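Local coordinates for uncharacterized protein AF_1796 (Archaeoglobus fulgidus, PDB 1VIM) that is of unknown function but probably binds a carbohydrate derivative and may act as an isomerase of the SIS family, at residues A[63-68]-A[172-177]; A[38-43]-A[92-97]. All blocks are in the same frame, centred on the assembly; numbering follows the deposited sequence.

Both contacts lie in the alpha/beta sandwich of the SIS domain, a parallel sheet flanked by helices. Along the chain their segments alternate: 38-43, then 63-68, then 92-97, then 172-177, so the two connections interlock. Contact 1 joins helix 56-71 to the late helix 160-181; contact 2 lays helix 34-46 against the central strand 92-96. Their centres are about 12 Å apart, and they meet directly: Leu173 CD2 lies 3.7 Å from Met40 CE, while Ile41 packs on Leu173, Glu176 and Ile177. Helix 160-181 thus touches both other helices, and parts distant in sequence share a single apolar core beside the sheet.

Contact 1 (A[63-68]-A[172-177]); sequences KAFAMR and ALVAEI
Phe65 and Arg68, one helical turn apart, supply what helix 56-71 offers to Leu173 and Val174 of helix 160-181. Phe65 comes first. With CG anti to the backbone N (chi1 -180°), its ring extends across to the second helix, and CZ lies 3.9 Å from Leu173 CD2. The same ring turns an edge to Val174, whose CG2 lies near the ring plane, 4.3 Å from CE1. A large flat side chain suits this place because its ring spans much of the 11.0 Å between the axes of the segments. Next along the segment, Arg68 contributes its aliphatic part: CB rests 3.8 Å from Val174 CG2, and a bend about CB-CG (chi2 -74°) brings CD within 4.1 Å of Val174 CG1, so the branched valine meets the arginine stem with both methyls. Beyond it the guanidinium group bonds to His71 through NH1 and to Thr160 of a second subunit through NH2, so both terminal nitrogens have partners. This is near-parallel packing, 11° between the segments, of two SIS-domain helices far apart in sequence. Around them, Leu173 also packs on Val37 of helix 34-46, Ala66 packs on strand 76-78, and the second subunit touches both helices.

Contact 2 (A[38-43]-A[92-97]); sequences GEMIKL and VLVGIS. Unlike the reference sequence in segment 92-97: Gly95 (reference Ala).
Met40 and Leu43 of helix 34-46 face Val94 and Val92 of strand 92-96, one pair a helical turn from the other. Met40 gives the longer reach. From CB, its chain runs fully extended through CG and SD, with chi1 177° and chi3 -176°, and crosses the gap to the sheet. CB, CG and SD meet nothing of the strand closely; the terminal CE does, 4.3 Å from Val94 CG1. The side chain also touches Val120 on the adjacent strand. A long unbranched side chain suits this end, where the CA atoms of Met40 and Val94 stand 9.3 Å apart. At Leu43 and Val92 the backbones draw in to 7.0 Å between CA atoms, and compact valine fits: Val92 CG2 lies 4.4 Å from Leu43 CB and Val92 CG1 4.0 Å from Leu43 O. Leu43 further packs on Val120 and Lys118. No hydrogen bond crosses between the segments; the strand spends backbone polar groups on its sheet neighbours, Val92 and Val94 bonding to Phe51. The contact is apolar, with side-chain carbons of the two segments no nearer than 4.3 Å, so its cohesion probably comes from dispersion and from burying these groups away from water, as expected where a helix covers a sheet.

Contact 1 (A[63-68]-A[172-177])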
loop_
_atom_site.group_PDB
_atom_site.type_symbol
_atom_site.label_atom_id
_atom_site.label_comp_id
_atom_site.label_asym_id
_atom_site.label_seq_id
_atom_site.Cartn_x
_atom_site.Cartn_y
_atom_site.Cartn_z
ATOM N N LYS A 63 0.306 10.973 -1.399
ATOM C CA LYS A 63 -0.553 10.169 -2.270
ATOM C C LYS A 63 -1.805 10.925 -2.692
ATOM O O LYS A 63 -2.187 10.917 -3.863
ATOM C CB LYS A 63 -0.905 8.822 -1.648
ATOM C CG LYS A 63 0.227 7.822 -1.659
ATOM C CD LYS A 63 -0.197 6.508 -1.001
ATOM C CE LYS A 63 0.804 5.443 -1.459
ATOM N NZ LYS A 63 0.333 4.068 -1.102
ATOM N N ALA A 64 -2.432 11.642 -1.756
ATOM C CA ALA A 64 -3.617 12.413 -2.114
ATOM C C ALA A 64 -3.287 13.458 -3.166
ATOM O O ALA A 64 -4.061 13.643 -4.127
ATOM C CB ALA A 64 -4.201 13.084 -0.897
ATOM N N PHE A 65 -2.142 14.127 -3.014
ATOM C CA PHE A 65 -1.723 15.125 -3.972
ATOM C C PHE A 65 -1.385 14.484 -5.312
ATOM O O PHE A 65 -1.796 14.998 -6.387
ATOM C CB PHE A 65 -0.542 15.875 -3.388
ATOM C CG PHE A 65 0.006 16.972 -4.283
ATOM C CD1 PHE A 65 -0.818 17.949 -4.810
ATOM C CD2 PHE A 65 1.365 17.035 -4.523
ATOM C CE1 PHE A 65 -0.285 18.969 -5.597
ATOM C CE2 PHE A 65 1.909 18.079 -5.324
ATOM C CZ PHE A 65 1.056 19.029 -5.853
ATOM N N ALA A 66 -0.648 13.373 -5.284
ATOM C CA ALA A 66 -0.284 12.707 -6.554
ATOM C C ALA A 66 -1.548 12.291 -7.334
ATOM O O ALA A 66 -1.632 12.431 -8.561
ATOM C CB ALA A 66 0.607 11.496 -6.303
ATOM N N MET A 67 -2.556 11.790 -6.623
ATOM C CA MET A 67 -3.769 11.365 -7.281
ATOM C C MET A 67 -4.413 12.569 -7.999
ATOM O O MET A 67 -4.829 12.475 -9.142
ATOM C CB MET A 67 -4.735 10.760 -6.269
ATOM C CG MET A 67 -6.027 10.262 -6.930
ATOM S SD MET A 67 -7.271 9.677 -5.818
ATOM C CE MET A 67 -6.601 8.067 -5.314
ATOM N N ARG A 68 -4.463 13.725 -7.337
ATOM C CA ARG A 68 -5.009 14.920 -7.979
ATOM C C ARG A 68 -4.165 15.391 -9.152
ATOM O O ARG A 68 -4.723 15.846 -10.174
ATOM C CB ARG A 68 -5.122 16.055 -6.973
ATOM C CG ARG A 68 -6.389 16.031 -6.250
ATOM C CD ARG A 68 -7.640 16.494 -7.096
ATOM N NE ARG A 68 -8.705 16.465 -6.136
ATOM C CZ ARG A 68 -9.411 15.408 -5.838
ATOM N NH1 ARG A 68 -9.293 14.291 -6.567
ATOM N NH2 ARG A 68 -10.271 15.464 -4.825
ATOM N N ALA A 172 -5.353 23.628 -2.268
ATOM C CA ALA A 172 -5.409 25.008 -2.774
ATOM C C ALA A 172 -4.577 25.165 -4.044
ATOM O O ALA A 172 -4.977 25.877 -4.997
ATOM C CB ALA A 172 -4.943 25.994 -1.716
ATOM N N LEU A 173 -3.412 24.521 -4.066
ATOM C CA LEU A 173 -2.541 24.548 -5.221
ATOM C C LEU A 173 -3.249 23.898 -6.420
ATOM O O LEU A 173 -3.157 24.402 -7.546
ATOM C CB LEU A 173 -1.215 23.846 -4.879
ATOM C CG LEU A 173 -0.137 23.918 -5.939
ATOM C CD1 LEU A 173 0.453 25.308 -5.908
ATOM C CD2 LEU A 173 0.936 22.916 -5.559
ATOM N N VAL A 174 -3.953 22.792 -6.188
ATOM C CA VAL A 174 -4.738 22.151 -7.249
ATOM C C VAL A 174 -5.770 23.128 -7.810
ATOM O O VAL A 174 -5.922 23.235 -9.014
ATOM C CB VAL A 174 -5.418 20.852 -6.735
ATOM C CG1 VAL A 174 -6.504 20.388 -7.689
ATOM C CG2 VAL A 174 -4.378 19.760 -6.590
ATOM N N ALA A 175 -6.487 23.840 -6.939
ATOM C CA ALA A 175 -7.466 24.823 -7.390
ATOM C C ALA A 175 -6.794 25.852 -8.304
ATOM O O ALA A 175 -7.363 26.262 -9.325
ATOM C CB ALA A 175 -8.089 25.486 -6.193
ATOM N N GLU A 176 -5.606 26.300 -7.925
ATOM C CA GLU A 176 -4.877 27.307 -8.695
ATOM C C GLU A 176 -4.449 26.769 -10.052
ATOM O O GLU A 176 -4.619 27.439 -11.084
ATOM C CB GLU A 176 -3.669 27.773 -7.891
ATOM C CG GLU A 176 -2.810 28.810 -8.599
ATOM C CD GLU A 176 -3.509 30.142 -8.818
ATOM O OE1 GLU A 176 -4.519 30.440 -8.137
ATOM O OE2 GLU A 176 -3.011 30.899 -9.691
ATOM N N ILE A 177 -3.911 25.551 -10.075
ATOM C CA ILE A 177 -3.537 24.925 -11.343
ATOM C C ILE A 177 -4.756 24.723 -12.238
ATOM O O ILE A 177 -4.681 24.954 -13.451
ATOM C CB ILE A 177 -2.772 23.598 -11.098
ATOM C CG1 ILE A 177 -1.429 23.880 -10.405
ATOM C CG2 ILE A 177 -2.537 22.877 -12.429
ATOM C CD1 ILE A 177 -0.736 22.657 -9.793
#

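Contact 2 (A[38-43]-A[92-97])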
loop_
_atom_site.group_PDB
_atom_site.type_symbol
_atom_site.label_atom_id
_atom_site.label_comp_id
_atom_site.label_asym_id
_atom_site.label_seq_id
_atom_site.Cartn_x
_atom_site.Cartn_y
_atom_site.Cartn_z
ATOM N N GLY A 38 4.260 30.148 -7.174
ATOM C CA GLY A 38 4.500 30.207 -8.606
ATOM C C GLY A 38 5.679 29.359 -9.063
ATOM O O GLY A 38 5.606 28.702 -10.120
ATOM N N GLU A 39 6.776 29.379 -8.292
ATOM C CA GLU A 39 7.982 28.597 -8.624
ATOM C C GLU A 39 7.678 27.097 -8.558
ATOM O O GLU A 39 8.144 26.308 -9.392
ATOM C CB GLU A 39 9.145 28.930 -7.678
ATOM C CG GLU A 39 9.701 30.335 -7.862
ATOM C CD GLU A 39 10.545 30.784 -6.685
ATOM O OE1 GLU A 39 10.788 29.969 -5.759
ATOM O OE2 GLU A 39 10.968 31.969 -6.685
ATOM N N MET A 40 6.907 26.701 -7.549
ATOM C CA MET A 40 6.498 25.295 -7.429
ATOM C C MET A 40 5.645 24.852 -8.615
ATOM O O MET A 40 5.887 23.795 -9.207
ATOM C CB MET A 40 5.752 25.060 -6.104
ATOM C CG MET A 40 5.225 23.640 -5.942
ATOM S SD MET A 40 4.608 23.379 -4.269
ATOM C CE MET A 40 4.168 21.622 -4.345
ATOM N N ILE A 41 4.656 25.674 -8.985
ATOM C CA ILE A 41 3.840 25.371 -10.167
ATOM C C ILE A 41 4.704 25.261 -11.419
ATOM O O ILE A 41 4.545 24.342 -12.218
ATOM C CB ILE A 41 2.729 26.428 -10.364
ATOM C CG1 ILE A 41 1.709 26.271 -9.242
ATOM C CG2 ILE A 41 2.016 26.254 -11.728
ATOM C CD1 ILE A 41 0.668 27.386 -9.185
ATOM N N LYS A 42 5.633 26.207 -11.593
ATOM C CA LYS A 42 6.521 26.183 -12.742
ATOM C C LYS A 42 7.333 24.877 -12.839
ATOM O O LYS A 42 7.435 24.291 -13.929
ATOM C CB LYS A 42 7.462 27.393 -12.723
ATOM C CG LYS A 42 8.418 27.449 -13.902
ATOM N N LEU A 43 7.892 24.407 -11.714
ATOM C CA LEU A 43 8.643 23.143 -11.742
ATOM C C LEU A 43 7.742 21.947 -12.037
ATOM O O LEU A 43 8.118 21.039 -12.794
ATOM C CB LEU A 43 9.425 22.895 -10.448
ATOM C CG LEU A 43 10.639 23.769 -10.137
ATOM C CD1 LEU A 43 11.444 23.131 -9.017
ATOM C CD2 LEU A 43 11.515 23.929 -11.365
ATOM N N VAL A 92 10.925 15.991 -11.379
ATOM C CA VAL A 92 10.892 16.716 -10.123
ATOM C C VAL A 92 10.338 15.799 -9.046
ATOM O O VAL A 92 9.375 15.074 -9.278
ATOM C CB VAL A 92 10.090 18.026 -10.240
ATOM C CG1 VAL A 92 8.644 17.770 -10.561
ATOM C CG2 VAL A 92 10.224 18.868 -8.960
ATOM N N LEU A 93 10.962 15.843 -7.888
ATOM C CA LEU A 93 10.504 15.127 -6.704
ATOM C C LEU A 93 9.897 16.142 -5.766
ATOM O O LEU A 93 10.506 17.192 -5.505
ATOM C CB LEU A 93 11.705 14.468 -6.026
ATOM C CG LEU A 93 11.444 13.716 -4.715
ATOM C CD1 LEU A 93 10.431 12.548 -4.900
ATOM C CD2 LEU A 93 12.755 13.195 -4.178
ATOM N N VAL A 94 8.708 15.835 -5.260
ATOM C CA VAL A 94 8.057 16.658 -4.243
ATOM C C VAL A 94 8.112 15.844 -2.953
ATOM O O VAL A 94 7.494 14.787 -2.850
ATOM C CB VAL A 94 6.594 16.993 -4.597
ATOM C CG1 VAL A 94 5.979 17.858 -3.485
ATOM C CG2 VAL A 94 6.524 17.712 -5.979
ATOM N N GLY A 95 8.838 16.342 -1.965
ATOM C CA GLY A 95 8.970 15.685 -0.678
ATOM C C GLY A 95 8.222 16.451 0.385
ATOM O O GLY A 95 8.369 17.667 0.517
ATOM N N ILE A 96 7.421 15.745 1.157
ATOM C CA ILE A 96 6.609 16.351 2.213
ATOM C C ILE A 96 7.108 15.879 3.556
ATOM O O ILE A 96 7.122 14.684 3.836
ATOM C CB ILE A 96 5.137 15.939 2.033
ATOM C CG1 ILE A 96 4.645 16.337 0.646
ATOM C CG2 ILE A 96 4.270 16.579 3.134
ATOM C CD1 ILE A 96 3.227 15.914 0.380
ATOM N N SER A 97 7.570 16.817 4.378
ATOM C CA SER A 97 8.111 16.511 5.717
ATOM C C SER A 97 7.993 17.734 6.581
ATOM O O SER A 97 8.576 18.764 6.252
ATOM C CB SER A 97 9.584 16.119 5.598
ATOM O OG SER A 97 10.216 16.060 6.880
#